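Local coordinates for eukaryotic translation initiation factor 2D (Homo sapiens, PDB 5W2F), which delivers initiator tRNA to the ribosomal P-site independently of GTP during translation initiation, the chain here being its C-terminal part with SWIB/MDM2 and SUI1 regions, at residues S26-G30 with S31-T35; V55-D58 with P59-D63; K191-Q194 with G195-K198. All coordinates share one frame; numbering follows the deposited sequence.

Contact 1 (S26-G30 with S31-T35); sequences SFLEG and SEVRT
Glu29 and Glu32 bring their CA atoms to 5.2 Å as the chain turns from strand 27-28 into helix 30-43, and the first helical bonds follow at once: Val33 N donates to Glu29 O over 3.0 Å in a nearly straight bond, and Arg34 N donates to Gly30 O over 3.0 Å. This is the N-terminus of a helix in the SWIB/MDM2 region of the protein, with Glu29 as N-cap and one half of a capping box. The evidence for the half box lies in the side chain three residues on. Glu32 folds back across the cap, and its OE1 accepts from Glu29 N over 2.8 Å; the N-H...O angle of 171° makes the bond almost straight, and it falls on the anti lone pair, turned from OE2. CG of Glu32 stands beside its own backbone N (chi1 -64°) and the chain is extended beyond it, which carries the carboxylate back over the start of the helix. A water gives OE1 a second donor at 2.7 Å from Glu32 OE1 and also donates to Phe27 O at 3.1 Å, tying the carboxylate to the strand. The reciprocal half of the box is not made by Glu29, whose OE2 forms a salt bridge with Lys4; that positive charge probably eases the nearness of the two glutamates, whose carboxylate planes differ by 55°. Leu28 and Val33, immediately before the cap and four residues after it, hold the positions of a hydrophobic staple. Val33 also rests on Leu87 of helix 79-89. The two staple side chains meet at about a right angle, with Leu28 CB 3.9 Å from Val33 CG2.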
loop_
_atom_site.group_PDB
_atom_site.type_symbol
_atom_site.label_atom_id
_atom_site.label_comp_id
_atom_site.label_asym_id
_atom_site.label_seq_id
_atom_site.Cartn_x
_atom_site.Cartn_y
_atom_site.Cartn_z
ATOM N N SER A 26 -9.261 11.466 -2.832
ATOM C CA SER A 26 -9.782 11.086 -1.530
ATOM C C SER A 26 -9.396 9.637 -1.276
ATOM O O SER A 26 -9.278 8.820 -2.213
ATOM C CB SER A 26 -11.292 11.298 -1.412
ATOM O OG SER A 26 -11.941 10.735 -2.503
ATOM N N PHE A 27 -9.165 9.340 -0.010
ATOM C CA PHE A 27 -8.818 8.000 0.424
ATOM C C PHE A 27 -9.999 7.371 1.139
ATOM O O PHE A 27 -10.606 7.994 2.018
ATOM C CB PHE A 27 -7.602 8.051 1.339
ATOM C CG PHE A 27 -6.354 8.483 0.629
ATOM C CD1 PHE A 27 -5.565 7.555 -0.036
ATOM C CD2 PHE A 27 -5.975 9.813 0.589
ATOM C CE1 PHE A 27 -4.430 7.954 -0.731
ATOM C CE2 PHE A 27 -4.852 10.216 -0.109
ATOM C CZ PHE A 27 -4.070 9.293 -0.760
ATOM N N LEU A 28 -10.291 6.124 0.777
ATOM C CA LEU A 28 -11.450 5.412 1.260
ATOM C C LEU A 28 -11.063 4.019 1.712
ATOM O O LEU A 28 -10.212 3.367 1.096
ATOM C CB LEU A 28 -12.491 5.296 0.132
ATOM C CG LEU A 28 -13.084 6.614 -0.374
ATOM C CD1 LEU A 28 -13.889 6.390 -1.647
ATOM C CD2 LEU A 28 -13.942 7.209 0.718
ATOM N N GLU A 29 -11.746 3.531 2.740
ATOM C CA GLU A 29 -11.650 2.125 3.104
ATOM C C GLU A 29 -12.499 1.302 2.121
ATOM O O GLU A 29 -13.464 1.808 1.519
ATOM C CB GLU A 29 -12.130 1.898 4.542
ATOM C CG GLU A 29 -11.327 2.686 5.569
ATOM C CD GLU A 29 -11.801 2.477 6.986
ATOM O OE1 GLU A 29 -12.417 1.451 7.273
ATOM O OE2 GLU A 29 -11.541 3.344 7.827
ATOM N N GLY A 30 -12.162 0.026 1.976
ATOM C CA GLY A 30 -12.921 -0.848 1.093
ATOM C C GLY A 30 -14.405 -0.863 1.439
ATOM O O GLY A 30 -15.247 -0.841 0.552
ATOM N N SER A 31 -14.732 -0.911 2.732
ATOM C CA SER A 31 -16.142 -0.928 3.165
ATOM C C SER A 31 -16.885 0.327 2.729
ATOM O O SER A 31 -18.072 0.272 2.410
ATOM C CB SER A 31 -16.257 -1.101 4.674
ATOM O OG SER A 31 -15.582 -0.065 5.362
ATOM N N GLU A 32 -16.184 1.460 2.701
ATOM C CA GLU A 32 -16.773 2.712 2.255
ATOM C C GLU A 32 -17.018 2.681 0.755
ATOM O O GLU A 32 -18.061 3.143 0.281
ATOM C CB GLU A 32 -15.876 3.904 2.602
ATOM C CG GLU A 32 -15.698 4.125 4.075
ATOM C CD GLU A 32 -14.784 5.298 4.374
ATOM O OE1 GLU A 32 -13.579 5.216 4.036
ATOM O OE2 GLU A 32 -15.276 6.292 4.951
ATOM N N VAL A 33 -16.047 2.171 -0.001
ATOM C CA VAL A 33 -16.223 2.021 -1.454
ATOM C C VAL A 33 -17.457 1.178 -1.755
ATOM O O VAL A 33 -18.278 1.528 -2.625
ATOM C CB VAL A 33 -14.978 1.397 -2.136
ATOM C CG1 VAL A 33 -15.247 1.179 -3.624
ATOM C CG2 VAL A 33 -13.751 2.278 -1.924
ATOM N N ARG A 34 -17.606 0.081 -1.013
ATOM C CA ARG A 34 -18.728 -0.819 -1.204
ATOM C C ARG A 34 -20.060 -0.106 -0.982
ATOM O O ARG A 34 -20.969 -0.189 -1.816
ATOM C CB ARG A 34 -18.572 -2.074 -0.335
ATOM C CG ARG A 34 -17.444 -2.988 -0.819
ATOM C CD ARG A 34 -17.190 -4.159 0.138
ATOM N NE ARG A 34 -15.998 -4.938 -0.226
ATOM C CZ ARG A 34 -15.931 -5.836 -1.216
ATOM N NH1 ARG A 34 -14.783 -6.473 -1.454
ATOM N NH2 ARG A 34 -16.996 -6.115 -1.972
ATOM N N THR A 35 -20.165 0.617 0.119
ATOM C CA THR A 35 -21.367 1.382 0.403
ATOM C C THR A 35 -21.666 2.396 -0.696
ATOM O O THR A 35 -22.817 2.539 -1.148
ATOM C CB THR A 35 -21.227 2.088 1.764
ATOM O OG1 THR A 35 -21.112 1.085 2.776
ATOM C CG2 THR A 35 -22.395 2.989 2.055
HETATM O O HOH W 1 -11.688 7.053 4.783
#

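Contact 2 (V55-D58 with P59-D63); sequences VRLD and PILCD
An Asp-Pro N-cap starts helix 59-65, shortly after strand 54-56 in the SWIB/MDM2 region, and Asp58 grips the first helical turn through both its side chain and its backbone. The side-chain bond is the capping one: Asp58 OD1 accepts from Leu61 N at 3.0 Å with an N-H...O angle of 162°. Leu61 N approaches from above the carboxylate plane, 36° out of it. A chi1 of 68° sets CG of Asp58 between its backbone N and carbonyl carbon, and this rotation turns OD1 forward to the third residue of the helix. The backbone bond is as direct, Cys62 N meeting Asp58 O at 2.9 Å. Pro59, at the first helical position, has no N-H to satisfy, while the next N-H is met by solvent: Ile60 N donates to a water at 3.0 Å, and the same water gives a weak bond to Asp58 OD2. The stronger partner of OD2 is Tyr40 OH on helix 30-43, a second-shell hydroxyl that would steady the carboxylate in its capping pose. Beneath the polar cap, Leu57 lies against the turn from the strand side. Its CB is 3.8 Å from Cys62 SG, and its CG is 3.9 Å from Leu61 CB, the leucines crossing at about a right angle. Leu61 turns on to Leu16 and Tyr40, joining the turn to two further helices. Aspartate at the N-cap, proline next, and apolar contact between the residue before the cap and the fourth helical residue together make a capped helix start with a hydrophobic staple.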
loop_
_atom_site.group_PDB
_atom_site.type_symbol
_atom_site.label_atom_id
_atom_site.label_comp_id
_atom_site.label_asym_id
_atom_site.label_seq_id
_atom_site.Cartn_x
_atom_site.Cartn_y
_atom_site.Cartn_z
ATOM N N VAL A 55 -26.438 -5.687 -11.905
ATOM C CA VAL A 55 -26.476 -4.242 -12.067
ATOM C C VAL A 55 -26.194 -3.905 -13.525
ATOM O O VAL A 55 -25.222 -4.398 -14.103
ATOM C CB VAL A 55 -25.439 -3.565 -11.143
ATOM C CG1 VAL A 55 -25.438 -2.049 -11.360
ATOM C CG2 VAL A 55 -25.746 -3.903 -9.682
ATOM N N ARG A 56 -27.061 -3.073 -14.114
ATOM C CA ARG A 56 -26.881 -2.579 -15.470
ATOM C C ARG A 56 -25.991 -1.342 -15.386
ATOM O O ARG A 56 -26.367 -0.341 -14.801
ATOM C CB ARG A 56 -28.219 -2.216 -16.105
ATOM C CG ARG A 56 -29.208 -3.367 -16.205
ATOM C CD ARG A 56 -30.591 -2.895 -16.672
ATOM N NE ARG A 56 -31.426 -2.405 -15.559
ATOM C CZ ARG A 56 -31.656 -1.125 -15.223
ATOM N NH1 ARG A 56 -31.154 -0.093 -15.925
ATOM N NH2 ARG A 56 -32.444 -0.873 -14.163
ATOM N N LEU A 57 -24.834 -1.391 -16.014
ATOM C CA LEU A 57 -23.903 -0.295 -15.938
ATOM C C LEU A 57 -24.383 0.883 -16.802
ATOM O O LEU A 57 -24.751 0.723 -17.959
ATOM C CB LEU A 57 -22.499 -0.725 -16.333
ATOM C CG LEU A 57 -21.655 -1.507 -15.303
ATOM C CD1 LEU A 57 -22.251 -2.784 -14.785
ATOM C CD2 LEU A 57 -20.286 -1.746 -15.914
ATOM N N ASP A 58 -24.367 2.070 -16.209
ATOM C CA ASP A 58 -24.690 3.303 -16.907
ATOM C C ASP A 58 -23.420 3.833 -17.579
ATOM O O ASP A 58 -22.338 3.224 -17.447
ATOM C CB ASP A 58 -25.334 4.300 -15.929
ATOM C CG ASP A 58 -24.381 4.825 -14.866
ATOM O OD1 ASP A 58 -23.308 4.239 -14.642
ATOM O OD2 ASP A 58 -24.745 5.831 -14.229
ATOM N N PRO A 59 -23.535 4.932 -18.331
ATOM C CA PRO A 59 -22.333 5.380 -19.025
ATOM C C PRO A 59 -21.163 5.723 -18.119
ATOM O O PRO A 59 -20.019 5.429 -18.469
ATOM C CB PRO A 59 -22.830 6.599 -19.800
ATOM C CG PRO A 59 -24.253 6.258 -20.121
ATOM C CD PRO A 59 -24.752 5.570 -18.886
ATOM N N ILE A 60 -21.442 6.309 -16.958
ATOM C CA ILE A 60 -20.388 6.615 -15.991
ATOM C C ILE A 60 -19.647 5.353 -15.556
ATOM O O ILE A 60 -18.413 5.316 -15.575
ATOM C CB ILE A 60 -20.968 7.399 -14.788
ATOM C CG1 ILE A 60 -21.225 8.842 -15.224
ATOM C CG2 ILE A 60 -20.040 7.345 -13.572
ATOM C CD1 ILE A 60 -22.089 9.638 -14.282
ATOM N N LEU A 61 -20.395 4.320 -15.179
ATOM C CA LEU A 61 -19.756 3.075 -14.768
ATOM C C LEU A 61 -19.001 2.407 -15.931
ATOM O O LEU A 61 -17.905 1.894 -15.747
ATOM C CB LEU A 61 -20.768 2.122 -14.138
ATOM C CG LEU A 61 -21.161 2.480 -12.708
ATOM C CD1 LEU A 61 -22.357 1.655 -12.268
ATOM C CD2 LEU A 61 -19.967 2.333 -11.749
ATOM N N CYS A 62 -19.588 2.409 -17.119
ATOM C CA CYS A 62 -18.915 1.817 -18.282
ATOM C C CYS A 62 -17.579 2.490 -18.540
ATOM O O CYS A 62 -16.576 1.827 -18.806
ATOM C CB CYS A 62 -19.802 1.920 -19.530
ATOM S SG CYS A 62 -21.197 0.787 -19.523
ATOM N N ASP A 63 -17.586 3.812 -18.422
ATOM C CA ASP A 63 -16.427 4.630 -18.722
ATOM C C ASP A 63 -15.289 4.350 -17.750
ATOM O O ASP A 63 -14.137 4.265 -18.144
ATOM C CB ASP A 63 -16.832 6.106 -18.674
ATOM C CG ASP A 63 -15.680 7.047 -18.947
ATOM O OD1 ASP A 63 -14.968 6.852 -19.953
ATOM O OD2 ASP A 63 -15.504 7.996 -18.153
HETATM O O HOH W 2 -24.070 7.662 -16.465
#

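Contact 3 (K191-Q194 with G195-K198); sequences KHIQ and GLEK
Ile193 and Leu196 reach for each other over the bend between them, their side chains set obliquely: the CG2 methyl of Ile193 meets the CD1 methyl of Leu196 at 3.6 Å and Leu196 CG at 3.7 Å. The isoleucine presents this branch because CG2 is anti to its backbone N, with CG1 beside that N (chi1 -54°). Both residues also rest on Leu183 of helix 175-185 and on Ile115 of strand 113-121. Gln194 between them has CB directed away from the bend, and its NE2 is hydrogen-bonded to Asp114 OD1. The place is the edge of the mixed sheet in the SUI1-containing half, where the short strand 193-194 runs parallel to 113-121 and the helix packs against the sheet. Beyond the strand, Gly195 takes a positive phi of 110°, at which a CB would run into Gln194 O, so the backbone shape by itself calls for glycine; a 3-10 turn follows in which Lys198 N donates to Gly195 O at 3.0 Å. Glu197 curls back along this turn (chi1 71°, with CD folded over as well), placing OE1 3.0 Å from Gly195 N in a weak, bent bond. A single water bridges the bend, donating to Ile193 O at 2.8 Å and to Glu197 OE1 at 3.0 Å, and accepting from Leu196 N at 2.9 Å.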
loop_
_atom_site.group_PDB
_atom_site.type_symbol
_atom_site.label_atom_id
_atom_site.label_comp_id
_atom_site.label_asym_id
_atom_site.label_seq_id
_atom_site.Cartn_x
_atom_site.Cartn_y
_atom_site.Cartn_z
ATOM N N LYS A 191 4.528 -9.581 9.018
ATOM C CA LYS A 191 4.238 -10.086 7.679
ATOM C C LYS A 191 4.729 -9.147 6.577
ATOM O O LYS A 191 4.775 -9.536 5.412
ATOM C CB LYS A 191 2.745 -10.378 7.511
ATOM C CG LYS A 191 1.839 -9.180 7.427
ATOM C CD LYS A 191 0.393 -9.606 7.209
ATOM C CE LYS A 191 -0.571 -8.460 7.408
ATOM N NZ LYS A 191 -1.987 -8.927 7.365
ATOM N N HIS A 192 5.066 -7.905 6.947
ATOM C CA HIS A 192 5.537 -6.928 5.979
ATOM C C HIS A 192 7.021 -6.652 6.065
ATOM O O HIS A 192 7.509 -5.689 5.470
ATOM C CB HIS A 192 4.734 -5.628 6.115
ATOM C CG HIS A 192 3.319 -5.774 5.664
ATOM N ND1 HIS A 192 3.002 -6.294 4.429
ATOM C CD2 HIS A 192 2.145 -5.495 6.273
ATOM C CE1 HIS A 192 1.687 -6.317 4.291
ATOM N NE2 HIS A 192 1.145 -5.842 5.401
ATOM N N ILE A 193 7.746 -7.532 6.749
ATOM C CA ILE A 193 9.210 -7.435 6.851
ATOM C C ILE A 193 9.812 -8.734 6.346
ATOM O O ILE A 193 9.386 -9.814 6.768
ATOM C CB ILE A 193 9.643 -7.159 8.286
ATOM C CG1 ILE A 193 8.917 -5.909 8.814
ATOM C CG2 ILE A 193 11.166 -7.031 8.383
ATOM C CD1 ILE A 193 8.995 -5.750 10.285
ATOM N N GLN A 194 10.778 -8.609 5.444
ATOM C CA GLN A 194 11.516 -9.759 4.895
ATOM C C GLN A 194 12.950 -9.710 5.337
ATOM O O GLN A 194 13.566 -8.659 5.313
ATOM C CB GLN A 194 11.434 -9.773 3.350
ATOM C CG GLN A 194 10.012 -10.080 2.898
ATOM C CD GLN A 194 9.855 -10.228 1.393
ATOM O OE1 GLN A 194 9.057 -11.053 0.948
ATOM N NE2 GLN A 194 10.602 -9.444 0.604
ATOM N N GLY A 195 13.458 -10.860 5.717
ATOM C CA GLY A 195 14.869 -11.049 6.060
ATOM C C GLY A 195 15.156 -11.293 7.532
ATOM O O GLY A 195 16.284 -11.695 7.872
ATOM N N LEU A 196 14.167 -11.102 8.402
ATOM C CA LEU A 196 14.425 -11.308 9.826
ATOM C C LEU A 196 14.746 -12.752 10.134
ATOM O O LEU A 196 15.434 -13.047 11.140
ATOM C CB LEU A 196 13.261 -10.840 10.693
ATOM C CG LEU A 196 13.009 -9.345 10.664
ATOM C CD1 LEU A 196 11.702 -9.030 11.359
ATOM C CD2 LEU A 196 14.180 -8.594 11.290
ATOM N N GLU A 197 14.257 -13.659 9.286
ATOM C CA GLU A 197 14.567 -15.081 9.424
ATOM C C GLU A 197 16.052 -15.435 9.228
ATOM O O GLU A 197 16.472 -16.553 9.548
ATOM C CB GLU A 197 13.731 -15.897 8.439
ATOM C CG GLU A 197 14.105 -15.766 6.957
ATOM C CD GLU A 197 13.622 -14.485 6.262
ATOM O OE1 GLU A 197 12.926 -13.629 6.861
ATOM O OE2 GLU A 197 13.917 -14.346 5.059
ATOM N N LYS A 198 16.852 -14.481 8.730
ATOM C CA LYS A 198 18.269 -14.693 8.521
ATOM C C LYS A 198 19.090 -14.149 9.680
ATOM O O LYS A 198 20.322 -14.156 9.606
ATOM C CB LYS A 198 18.768 -14.062 7.213
ATOM C CG LYS A 198 17.928 -14.220 5.969
ATOM C CD LYS A 198 17.869 -15.628 5.480
ATOM C CE LYS A 198 17.054 -15.693 4.190
ATOM N NZ LYS A 198 16.821 -17.080 3.748
HETATM O O HOH W 3 11.349 -11.346 7.992
#

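Overall arrangement
Contacts 1 and 2 lie on the same side of the chain's centre, about 19 Å apart between centres, and both are strand-to-helix junctions in the SWIB/MDM2 region; helix 30-43, which begins at contact 1, supplies Tyr40 to contact 2. Each mixes a buried apolar staple with a more exposed polar cap, but the direction differs: a helix carboxylate reaches back in contact 1, a pre-helix carboxylate reaches forward in contact 2. Contact 3, on the opposite side and about 43 Å from contact 2 between centres, is a strand exit without direct cross-segment hydrogen bonds, joined instead by methyl packing and a water; its Ile193 is buried, while Gln194 and Glu197 are exposed.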